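Local coordinates for alpha-L-rhamnosidase (Aspergillus terreus, PDB 6GSZ), which probably hydrolyses terminal non-reducing alpha-L-rhamnose residues from alpha-L-rhamnosides, as a calcium-binding, glycosylated glycoside hydrolase of several domains, at residues F354-V359 and R399-D404. Residues are numbered along the deposited sequence; the frame is centred on the assembly and turned at random.
Sequences FVHTEV and RYVQVD
T357 O takes two backbone N-H groups at once, from R399 N at 2.9 Å and Y400 N at 3.0 Å, and so marks a classic beta bulge where R399 and Y400 together face T357. The Y400 bond is the straighter, 169° at the hydrogen against 148° for R399. The strands run antiparallel, with T357-Y400 and V355-Q402 as hydrogen-bonded pairs and H356-V401 and F354-V403 as non-hydrogen-bonded ones. On the buried face, V401 lays CG1 over one face of the H356 imidazole, offset toward its rim, while its CG2 lies 3.8 Å from H356 CD2; CG1 also meets F354 CB at 3.8 Å. V403 lies alongside F354, with CG2 4.0 Å from F354 CD1; L340 and I342 of strand 339-344 pack against the F354 side chain, and this second layer is consistent with the concanavalin-like sandwich. H356 ND1 is hydrogen-bonded to A375 O. On the other face, the Y400 side chain crosses T357 at about a right angle; with CG anti to the carbonyl carbon (chi1 -57°), the ring swings toward E358 and V359, its edge at E358 O, 3.6 Å from CD2. R399 CG sits over one face of that ring, offset toward its rim, and its extended chain carries NE to a salt bridge with D331. Two backbone N-H groups on T357 O thus pin the bulge, while the R399 side chain adds a charged link to strand 328-332.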
loop_
_atom_site.group_PDB
_atom_site.type_symbol
_atom_site.label_atom_id
_atom_site.label_comp_id
_atom_site.label_asym_id
_atom_site.label_seq_id
_atom_site.Cartn_x
_atom_site.Cartn_y
_atom_site.Cartn_z
ATOM N N PHE A 354 -19.010 2.515 20.779
ATOM C CA PHE A 354 -17.764 1.765 20.582
ATOM C C PHE A 354 -16.613 2.747 20.426
ATOM O O PHE A 354 -16.605 3.510 19.462
ATOM C CB PHE A 354 -17.876 0.897 19.332
ATOM C CG PHE A 354 -19.036 -0.062 19.298
ATOM C CD1 PHE A 354 -18.947 -1.308 19.862
ATOM C CD2 PHE A 354 -20.254 0.302 18.735
ATOM C CE1 PHE A 354 -20.014 -2.188 19.830
ATOM C CE2 PHE A 354 -21.303 -0.594 18.671
ATOM C CZ PHE A 354 -21.196 -1.823 19.241
ATOM N N VAL A 355 -15.705 2.772 21.417
ATOM C CA VAL A 355 -14.567 3.676 21.388
ATOM C C VAL A 355 -13.309 2.842 21.112
ATOM O O VAL A 355 -12.953 1.977 21.940
ATOM C CB VAL A 355 -14.438 4.470 22.709
ATOM C CG1 VAL A 355 -13.211 5.359 22.727
ATOM C CG2 VAL A 355 -15.679 5.321 22.981
ATOM N N HIS A 356 -12.676 3.106 19.960
ATOM C CA HIS A 356 -11.587 2.231 19.473
ATOM C C HIS A 356 -10.214 2.840 19.779
ATOM O O HIS A 356 -9.978 3.995 19.460
ATOM C CB HIS A 356 -11.740 2.050 17.949
ATOM C CG HIS A 356 -13.070 1.536 17.479
ATOM N ND1 HIS A 356 -14.200 2.332 17.466
ATOM C CD2 HIS A 356 -13.457 0.328 16.994
ATOM C CE1 HIS A 356 -15.205 1.636 16.956
ATOM N NE2 HIS A 356 -14.804 0.399 16.690
ATOM N N THR A 357 -9.301 2.043 20.373
ATOM C CA THR A 357 -7.942 2.535 20.678
ATOM C C THR A 357 -6.894 1.463 20.346
ATOM O O THR A 357 -7.180 0.281 20.288
ATOM C CB THR A 357 -7.794 2.993 22.136
ATOM O OG1 THR A 357 -7.797 1.855 22.997
ATOM C CG2 THR A 357 -8.891 3.953 22.542
ATOM N N GLU A 358 -5.653 1.927 20.181
ATOM C CA GLU A 358 -4.519 1.024 19.890
ATOM C C GLU A 358 -4.021 0.320 21.148
ATOM O O GLU A 358 -3.564 -0.835 21.098
ATOM C CB GLU A 358 -3.380 1.824 19.269
ATOM C CG GLU A 358 -3.711 2.299 17.893
ATOM C CD GLU A 358 -2.472 2.850 17.206
ATOM O OE1 GLU A 358 -1.874 3.835 17.727
ATOM O OE2 GLU A 358 -2.085 2.266 16.183
ATOM N N VAL A 359 -4.067 1.045 22.266
ATOM C CA VAL A 359 -3.435 0.621 23.516
ATOM C C VAL A 359 -4.324 1.025 24.684
ATOM O O VAL A 359 -5.261 1.830 24.553
ATOM C CB VAL A 359 -2.038 1.237 23.696
ATOM C CG1 VAL A 359 -1.089 0.785 22.593
ATOM C CG2 VAL A 359 -2.092 2.748 23.807
ATOM N N ARG A 399 -6.720 -2.094 18.711
ATOM C CA ARG A 399 -6.730 -3.431 19.292
ATOM C C ARG A 399 -7.865 -3.578 20.338
ATOM O O ARG A 399 -8.396 -4.666 20.521
ATOM C CB ARG A 399 -5.367 -3.716 19.943
ATOM C CG ARG A 399 -5.335 -5.002 20.757
ATOM C CD ARG A 399 -3.945 -5.427 21.171
ATOM N NE ARG A 399 -4.074 -6.546 22.089
ATOM C CZ ARG A 399 -3.061 -7.307 22.506
ATOM N NH1 ARG A 399 -1.834 -7.040 22.067
ATOM N NH2 ARG A 399 -3.300 -8.324 23.330
ATOM N N TYR A 400 -8.189 -2.459 21.006
ATOM C CA TYR A 400 -9.155 -2.425 22.100
ATOM C C TYR A 400 -10.379 -1.594 21.719
ATOM O O TYR A 400 -10.279 -0.604 21.018
ATOM C CB TYR A 400 -8.483 -1.847 23.348
ATOM C CG TYR A 400 -7.245 -2.601 23.782
ATOM C CD1 TYR A 400 -7.361 -3.748 24.551
ATOM C CD2 TYR A 400 -5.972 -2.180 23.410
ATOM C CE1 TYR A 400 -6.235 -4.455 24.935
ATOM C CE2 TYR A 400 -4.843 -2.894 23.779
ATOM C CZ TYR A 400 -4.980 -4.038 24.537
ATOM O OH TYR A 400 -3.894 -4.749 24.978
ATOM N N VAL A 401 -11.512 -1.976 22.301
ATOM C CA VAL A 401 -12.747 -1.215 22.131
ATOM C C VAL A 401 -13.456 -1.148 23.482
ATOM O O VAL A 401 -13.816 -2.180 24.035
ATOM C CB VAL A 401 -13.669 -1.840 21.079
ATOM C CG1 VAL A 401 -14.832 -0.891 20.825
ATOM C CG2 VAL A 401 -12.916 -2.148 19.810
ATOM N N GLN A 402 -13.688 0.072 23.966
ATOM C CA GLN A 402 -14.581 0.263 25.116
ATOM C C GLN A 402 -16.016 0.287 24.592
ATOM O O GLN A 402 -16.318 1.037 23.651
ATOM C CB GLN A 402 -14.286 1.548 25.871
ATOM C CG GLN A 402 -15.167 1.680 27.111
ATOM C CD GLN A 402 -14.895 2.928 27.913
ATOM O OE1 GLN A 402 -13.741 3.263 28.223
ATOM N NE2 GLN A 402 -15.973 3.621 28.263
ATOM N N VAL A 403 -16.877 -0.520 25.221
ATOM C CA VAL A 403 -18.251 -0.681 24.763
ATOM C C VAL A 403 -19.188 -0.230 25.870
ATOM O O VAL A 403 -19.084 -0.776 26.981
ATOM C CB VAL A 403 -18.548 -2.141 24.392
ATOM C CG1 VAL A 403 -19.969 -2.281 23.903
ATOM C CG2 VAL A 403 -17.567 -2.675 23.358
ATOM N N ASP A 404 -20.034 0.770 25.570
ATOM C CA ASP A 404 -21.041 1.254 26.531
ATOM C C ASP A 404 -22.423 1.048 25.935
ATOM O O ASP A 404 -22.643 1.285 24.744
ATOM C CB ASP A 404 -20.793 2.723 26.900
ATOM C CG ASP A 404 -19.602 2.898 27.831
ATOM O OD1 ASP A 404 -19.765 2.676 29.067
ATOM O OD2 ASP A 404 -18.522 3.176 27.327
#